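Local coordinates for uncharacterized protein aq_328 (Aquifex aeolicus, PDB 1R4V) that is of unknown function but adopts an ancestral histone fold in a single chain and may take part in protein heterodimerization, at residues Leu52-Leu63 against Tyr131-His142. Numbering follows the deposited sequence. Where two conformers were deposited one is given.
Sequences LLNSVKAAFGKL and YRNIMGGLLLMH
F60 and V56 press into the 131-142 part of helix 131-149 as two knobs, at the heart of a single-chain histone fold. The axes of the segments 52-62 and 131-142 come within 9.9 Å, at 123° between their N-to-C directions. F60 turns its ring edge onto the face of Y131 in a T-shaped pair, planes at 70°, and F60 CZ lies 3.6 Å from Y131 CD1. I134 CG2 sits over one face of the F60 ring as a CH-pi contact. With chi1 at -153° the F60 ring swings away from its own backbone N and reaches across to Y131. V56 splits its branches: CG1 packs on CG of selenomethionine M135 at 3.5 Å, while CG2 lies over one face of the H142 imidazole, offset toward the rim, as a CH-pi contact. L52 CD1 reaches H142 CB at 3.4 Å. Both imidazole nitrogens are bonded in the ring plane, which fixes the ring's rotation. H142 NE2 and S55 OG share a 2.7 Å hydrogen bond, and H142 ND1 donates to L138 O at 2.7 Å. With a phenylalanine in place of H142, S55 OG would probably lose its partner across the helices, and the ring would no longer be tied to L138 O. H142 ND1 meets L138 O from above the carbonyl plane, on the face opposite H142 N.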
ATOM      1  N   LEU A  52      -3.553   9.087   0.144  1.00 19.57           N
ATOM      2  CA  LEU A  52      -2.886   7.939   0.748  1.00 21.03           C
ATOM      3  C   LEU A  52      -2.891   6.756  -0.224  1.00 20.35           C
ATOM      4  O   LEU A  52      -1.852   6.147  -0.489  1.00 19.66           O
ATOM      5  CB  LEU A  52      -3.570   7.561   2.057  1.00 20.06           C
ATOM      6  CG  LEU A  52      -3.197   6.223   2.711  1.00 22.74           C
ATOM      7  CD1 LEU A  52      -1.692   6.200   3.076  1.00 25.10           C
ATOM      8  CD2 LEU A  52      -4.054   6.032   3.918  1.00 25.42           C
ATOM      9  N   LEU A  53      -4.058   6.437  -0.763  1.00 19.58           N
ATOM     10  CA  LEU A  53      -4.187   5.333  -1.720  1.00 21.27           C
ATOM     11  C   LEU A  53      -3.436   5.555  -3.029  1.00 20.94           C
ATOM     12  O   LEU A  53      -2.916   4.591  -3.609  1.00 20.19           O
ATOM     13  CB  LEU A  53      -5.663   5.038  -1.999  1.00 20.43           C
ATOM     14  CG  LEU A  53      -6.511   4.592  -0.819  1.00 22.92           C
ATOM     15  CD1 LEU A  53      -7.958   4.378  -1.315  1.00 27.72           C
ATOM     16  CD2 LEU A  53      -5.964   3.351  -0.176  1.00 27.11           C
ATOM     17  N   ASN A  54      -3.355   6.800  -3.509  1.00 20.33           N
ATOM     18  CA  ASN A  54      -2.580   7.070  -4.710  1.00 21.83           C
ATOM     19  C   ASN A  54      -1.093   6.834  -4.433  1.00 19.48           C
ATOM     20  O   ASN A  54      -0.393   6.338  -5.300  1.00 19.75           O
ATOM     21  CB  ASN A  54      -2.808   8.462  -5.269  1.00 22.90           C
ATOM     22  CG  ASN A  54      -4.158   8.606  -5.957  1.00 29.20           C
ATOM     23  OD1 ASN A  54      -4.785   7.623  -6.359  1.00 35.74           O
ATOM     24  ND2 ASN A  54      -4.601   9.853  -6.111  1.00 34.68           N
ATOM     25  N   SER A  55      -0.636   7.164  -3.229  1.00 19.67           N
ATOM     26  CA  SER A  55       0.746   6.949  -2.827  1.00 19.06           C
ATOM     27  C   SER A  55       1.036   5.450  -2.659  1.00 19.24           C
ATOM     28  O   SER A  55       2.095   4.961  -3.065  1.00 16.55           O
ATOM     29  CB  SER A  55       1.058   7.745  -1.556  1.00 20.24           C
ATOM     30  OG  SER A  55       2.376   7.494  -1.129  1.00 19.39           O
ATOM     31  N   VAL A  56       0.099   4.708  -2.064  1.00 16.35           N
ATOM     32  CA  VAL A  56       0.223   3.262  -1.931  1.00 18.62           C
ATOM     33  C   VAL A  56       0.334   2.616  -3.318  1.00 17.28           C
ATOM     34  O   VAL A  56       1.207   1.777  -3.578  1.00 17.54           O
ATOM     35  CB  VAL A  56      -0.940   2.672  -1.083  1.00 15.83           C
ATOM     36  CG1 VAL A  56      -0.966   1.160  -1.159  1.00 20.60           C
ATOM     37  CG2 VAL A  56      -0.813   3.129   0.366  1.00 18.71           C
ATOM     38  N   LYS A  57      -0.531   3.026  -4.240  1.00 18.74           N
ATOM     39  CA  LYS A  57      -0.550   2.500  -5.593  1.00 17.99           C
ATOM     40  C   LYS A  57       0.746   2.811  -6.318  1.00 18.13           C
ATOM     41  O   LYS A  57       1.265   1.944  -7.031  1.00 19.60           O
ATOM     42  CB  LYS A  57      -1.736   3.100  -6.349  1.00 18.55           C
ATOM     43  CG  LYS A  57      -1.920   2.698  -7.815  1.00 20.84           C
ATOM     44  CD  LYS A  57      -3.129   3.472  -8.416  1.00 24.75           C
ATOM     45  CE  LYS A  57      -3.373   3.053  -9.861  1.00 27.84           C
ATOM     46  NZ  LYS A  57      -4.636   3.602 -10.449  1.00 31.88           N
ATOM     47  N   ALA A  58       1.239   4.040  -6.197  1.00 17.64           N
ATOM     48  CA  ALA A  58       2.561   4.415  -6.750  1.00 16.71           C
ATOM     49  C   ALA A  58       3.729   3.543  -6.247  1.00 18.11           C
ATOM     50  O   ALA A  58       4.522   3.012  -7.022  1.00 16.89           O
ATOM     51  CB  ALA A  58       2.837   5.885  -6.502  1.00 17.43           C
ATOM     52  N   ALA A  59       3.806   3.385  -4.933  1.00 17.35           N
ATOM     53  CA  ALA A  59       4.802   2.583  -4.264  1.00 18.03           C
ATOM     54  C   ALA A  59       4.725   1.122  -4.716  1.00 18.18           C
ATOM     55  O   ALA A  59       5.765   0.506  -4.990  1.00 17.72           O
ATOM     56  CB  ALA A  59       4.644   2.679  -2.762  1.00 18.08           C
ATOM     57  N   PHE A  60       3.511   0.593  -4.846  1.00 18.98           N
ATOM     58  CA  PHE A  60       3.259  -0.777  -5.290  1.00 19.34           C
ATOM     59  C   PHE A  60       3.863  -0.958  -6.678  1.00 18.33           C
ATOM     60  O   PHE A  60       4.539  -1.954  -6.943  1.00 18.66           O
ATOM     61  CB  PHE A  60       1.742  -1.077  -5.306  1.00 21.15           C
ATOM     62  CG  PHE A  60       1.369  -2.524  -5.124  1.00 23.51           C
ATOM     63  CD1 PHE A  60       0.144  -2.833  -4.544  1.00 25.56           C
ATOM     64  CD2 PHE A  60       2.191  -3.571  -5.504  1.00 25.49           C
ATOM     65  CE1 PHE A  60      -0.242  -4.143  -4.362  1.00 30.91           C
ATOM     66  CE2 PHE A  60       1.806  -4.886  -5.326  1.00 25.88           C
ATOM     67  CZ  PHE A  60       0.594  -5.175  -4.755  1.00 28.35           C
ATOM     68  N   GLY A  61       3.640   0.002  -7.576  1.00 17.25           N
ATOM     69  CA  GLY A  61       4.218  -0.037  -8.914  1.00 18.54           C
ATOM     70  C   GLY A  61       5.741  -0.063  -8.877  1.00 20.27           C
ATOM     71  O   GLY A  61       6.369  -0.773  -9.663  1.00 20.62           O
ATOM     72  N   LYS A  62       6.338   0.720  -7.981  1.00 18.52           N
ATOM     73  CA  LYS A  62       7.797   0.759  -7.767  1.00 19.30           C
ATOM     74  C   LYS A  62       8.394  -0.558  -7.288  1.00 17.72           C
ATOM     75  O   LYS A  62       9.572  -0.852  -7.539  1.00 18.02           O
ATOM     76  CB  LYS A  62       8.187   1.894  -6.826  1.00 18.96           C
ATOM     77  CG  LYS A  62       8.070   3.218  -7.507  1.00 22.31           C
ATOM     78  CD  LYS A  62       8.587   4.368  -6.643  1.00 27.88           C
ATOM     79  CE  LYS A  62       9.890   4.930  -7.202  1.00 30.74           C
ATOM     80  NZ  LYS A  62      10.399   6.101  -6.433  1.00 33.93           N
ATOM     81  N   LEU A  63       7.585  -1.399  -6.661  1.00 17.44           N
ATOM     82  CA  LEU A  63       8.060  -2.713  -6.277  1.00 17.67           C
ATOM     83  C   LEU A  63       8.379  -3.609  -7.469  1.00 18.10           C
ATOM     84  O   LEU A  63       9.097  -4.595  -7.315  1.00 19.28           O
ATOM     85  CB  LEU A  63       7.060  -3.425  -5.362  1.00 18.17           C
ATOM     86  CG  LEU A  63       6.761  -2.720  -4.034  1.00 18.85           C
ATOM     87  CD1 LEU A  63       5.688  -3.449  -3.263  1.00 21.06           C
ATOM     88  CD2 LEU A  63       7.998  -2.533  -3.185  1.00 22.09           C
ATOM     89  N   TYR A 131      -1.115  -9.902  -2.941  1.00 19.76           N
ATOM     90  CA  TYR A 131      -1.291  -8.467  -3.090  1.00 19.67           C
ATOM     91  C   TYR A 131      -1.948  -7.844  -1.876  1.00 20.97           C
ATOM     92  O   TYR A 131      -1.681  -6.687  -1.551  1.00 18.66           O
ATOM     93  CB  TYR A 131      -2.135  -8.155  -4.323  1.00 18.99           C
ATOM     94  CG  TYR A 131      -1.443  -8.097  -5.647  1.00 20.74           C
ATOM     95  CD1 TYR A 131      -0.113  -8.518  -5.830  1.00 19.31           C
ATOM     96  CD2 TYR A 131      -2.124  -7.594  -6.746  1.00 22.61           C
ATOM     97  CE1 TYR A 131       0.501  -8.457  -7.086  1.00 18.01           C
ATOM     98  CE2 TYR A 131      -1.513  -7.504  -7.996  1.00 22.92           C
ATOM     99  CZ  TYR A 131      -0.209  -7.925  -8.160  1.00 22.71           C
ATOM    100  OH  TYR A 131       0.318  -7.825  -9.413  1.00 21.65           O
ATOM    101  N   ARG A 132      -2.847  -8.566  -1.212  1.00 20.66           N
ATOM    102  CA  ARG A 132      -3.470  -7.994  -0.018  1.00 23.51           C
ATOM    103  C   ARG A 132      -2.466  -7.766   1.116  1.00 21.97           C
ATOM    104  O   ARG A 132      -2.535  -6.769   1.828  1.00 22.02           O
ATOM    105  CB  ARG A 132      -4.676  -8.834   0.421  1.00 24.96           C
ATOM    106  CG  ARG A 132      -4.352 -10.234   0.935  1.00 27.57           C
ATOM    107  CD  ARG A 132      -5.618 -11.030   1.304  1.00 31.24           C
ATOM    108  NE  ARG A 132      -6.509 -10.174   2.082  1.00 37.14           N
ATOM    109  CZ  ARG A 132      -6.318  -9.859   3.358  1.00 40.29           C
ATOM    110  NH1 ARG A 132      -7.194  -9.059   3.946  1.00 39.01           N
ATOM    111  NH2 ARG A 132      -5.284 -10.334   4.056  1.00 43.33           N
ATOM    112  N   ASN A 133      -1.508  -8.676   1.274  1.00 21.67           N
ATOM    113  CA  ASN A 133      -0.466  -8.535   2.284  1.00 21.90           C
ATOM    114  C   ASN A 133       0.494  -7.413   1.925  1.00 19.89           C
ATOM    115  O   ASN A 133       0.892  -6.659   2.785  1.00 17.52           O
ATOM    116  CB  ASN A 133       0.260  -9.847   2.509  1.00 22.24           C
ATOM    117  CG  ASN A 133      -0.684 -10.892   3.070  1.00 28.99           C
ATOM    118  OD1 ASN A 133      -1.549 -10.582   3.900  1.00 31.17           O
ATOM    119  ND2 ASN A 133      -0.554 -12.118   2.582  1.00 29.01           N
ATOM    120  N   ILE A 134       0.846  -7.297   0.656  1.00 19.62           N
ATOM    121  CA  ILE A 134       1.739  -6.216   0.219  1.00 19.62           C
ATOM    122  C   ILE A 134       1.090  -4.860   0.451  1.00 20.05           C
ATOM    123  O   ILE A 134       1.729  -3.942   0.983  1.00 19.79           O
ATOM    124  CB  ILE A 134       2.110  -6.413  -1.247  1.00 19.13           C
ATOM    125  CG1 ILE A 134       2.943  -7.693  -1.384  1.00 20.23           C
ATOM    126  CG2 ILE A 134       2.878  -5.205  -1.766  1.00 20.65           C
ATOM    127  CD1 ILE A 134       3.196  -8.136  -2.812  1.00 22.95           C
HETATM  128  N   MSE A 135      -0.173  -4.727   0.056  1.00 20.75           N
HETATM  129  CA  MSE A 135      -0.882  -3.472   0.213  1.00 25.66           C
HETATM  130  C   MSE A 135      -1.097  -3.137   1.673  1.00 21.76           C
HETATM  131  O   MSE A 135      -0.972  -1.992   2.062  1.00 21.26           O
HETATM  132  CB  MSE A 135      -2.227  -3.475  -0.503  1.00 25.01           C
HETATM  133  CG  MSE A 135      -2.514  -2.029  -0.970  1.00 32.95           C
HETATM  134 SE   MSE A 135      -4.341  -1.929  -1.406  1.00 46.43          SE
HETATM  135  CE  MSE A 135      -4.757   0.042  -1.143  1.00 35.73           C
ATOM    136  N   GLY A 136      -1.453  -4.132   2.469  1.00 18.98           N
ATOM    137  CA  GLY A 136      -1.575  -3.954   3.904  1.00 19.27           C
ATOM    138  C   GLY A 136      -0.298  -3.478   4.561  1.00 17.19           C
ATOM    139  O   GLY A 136      -0.351  -2.582   5.387  1.00 18.74           O
ATOM    140  N   GLY A 137       0.844  -4.033   4.173  1.00 16.60           N
ATOM    141  CA  GLY A 137       2.159  -3.556   4.585  1.00 17.15           C
ATOM    142  C   GLY A 137       2.472  -2.133   4.148  1.00 16.37           C
ATOM    143  O   GLY A 137       3.058  -1.342   4.902  1.00 18.45           O
ATOM    144  N   LEU A 138       2.108  -1.798   2.921  1.00 16.77           N
ATOM    145  CA  LEU A 138       2.285  -0.443   2.398  1.00 16.20           C
ATOM    146  C   LEU A 138       1.407   0.551   3.159  1.00 16.13           C
ATOM    147  O   LEU A 138       1.811   1.673   3.408  1.00 17.72           O
ATOM    148  CB  LEU A 138       1.996  -0.382   0.897  1.00 16.75           C
ATOM    149  CG  LEU A 138       3.060  -1.007  -0.004  1.00 15.14           C
ATOM    150  CD1 LEU A 138       2.495  -1.136  -1.397  1.00 19.05           C
ATOM    151  CD2 LEU A 138       4.388  -0.221   0.040  1.00 20.66           C
ATOM    152  N   LEU A 139       0.213   0.145   3.561  1.00 16.49           N
ATOM    153  CA  LEU A 139      -0.664   1.001   4.356  1.00 17.44           C
ATOM    154  C   LEU A 139      -0.074   1.262   5.735  1.00 19.46           C
ATOM    155  O   LEU A 139      -0.056   2.421   6.179  1.00 18.47           O
ATOM    156  CB  LEU A 139      -2.067   0.412   4.426  1.00 18.69           C
ATOM    157  CG  LEU A 139      -2.921   0.624   3.179  1.00 18.49           C
ATOM    158  CD1 LEU A 139      -4.075  -0.372   3.268  1.00 24.78           C
ATOM    159  CD2 LEU A 139      -3.441   2.048   3.075  1.00 21.14           C
ATOM    160  N   LEU A 140       0.445   0.229   6.394  1.00 18.77           N
ATOM    161  CA  LEU A 140       1.049   0.393   7.712  1.00 20.52           C
ATOM    162  C   LEU A 140       2.300   1.212   7.651  1.00 21.70           C
ATOM    163  O   LEU A 140       2.530   2.012   8.546  1.00 22.69           O
ATOM    164  CB  LEU A 140       1.422  -0.930   8.361  1.00 20.62           C
ATOM    165  CG  LEU A 140       0.213  -1.796   8.723  1.00 25.09           C
ATOM    166  CD1 LEU A 140       0.745  -3.007   9.463  1.00 25.02           C
ATOM    167  CD2 LEU A 140      -0.829  -1.049   9.538  1.00 28.73           C
HETATM  168  N   MSE A 141       3.111   0.981   6.616  1.00 21.53           N
HETATM  169  CA  MSE A 141       4.264   1.837   6.385  1.00 23.76           C
HETATM  170  C   MSE A 141       3.922   3.315   6.230  1.00 20.87           C
HETATM  171  O   MSE A 141       4.547   4.167   6.874  1.00 18.70           O
HETATM  172  CB  MSE A 141       5.058   1.346   5.197  1.00 24.19           C
HETATM  173  CG  MSE A 141       6.249   2.222   5.019  1.00 30.85           C
HETATM  174 SE   MSE A 141       5.968   3.510   3.519  0.50 35.82          SE
HETATM  175  CE  MSE A 141       7.826   4.188   3.429  0.50 31.07           C
ATOM    176  N   HIS A 142       2.936   3.628   5.401  1.00 20.56           N
ATOM    177  CA  HIS A 142       2.446   4.992   5.262  1.00 20.87           C
ATOM    178  C   HIS A 142       1.927   5.569   6.579  1.00 19.37           C
ATOM    179  O   HIS A 142       2.188   6.718   6.854  1.00 18.79           O
ATOM    180  CB  HIS A 142       1.349   5.113   4.208  1.00 19.27           C
ATOM    181  CG  HIS A 142       1.869   5.145   2.813  1.00 19.86           C
ATOM    182  ND1 HIS A 142       2.368   4.027   2.179  1.00 20.19           N
ATOM    183  CD2 HIS A 142       1.958   6.158   1.920  1.00 22.05           C
ATOM    184  CE1 HIS A 142       2.738   4.349   0.952  1.00 19.78           C
ATOM    185  NE2 HIS A 142       2.505   5.638   0.774  1.00 22.40           N
TER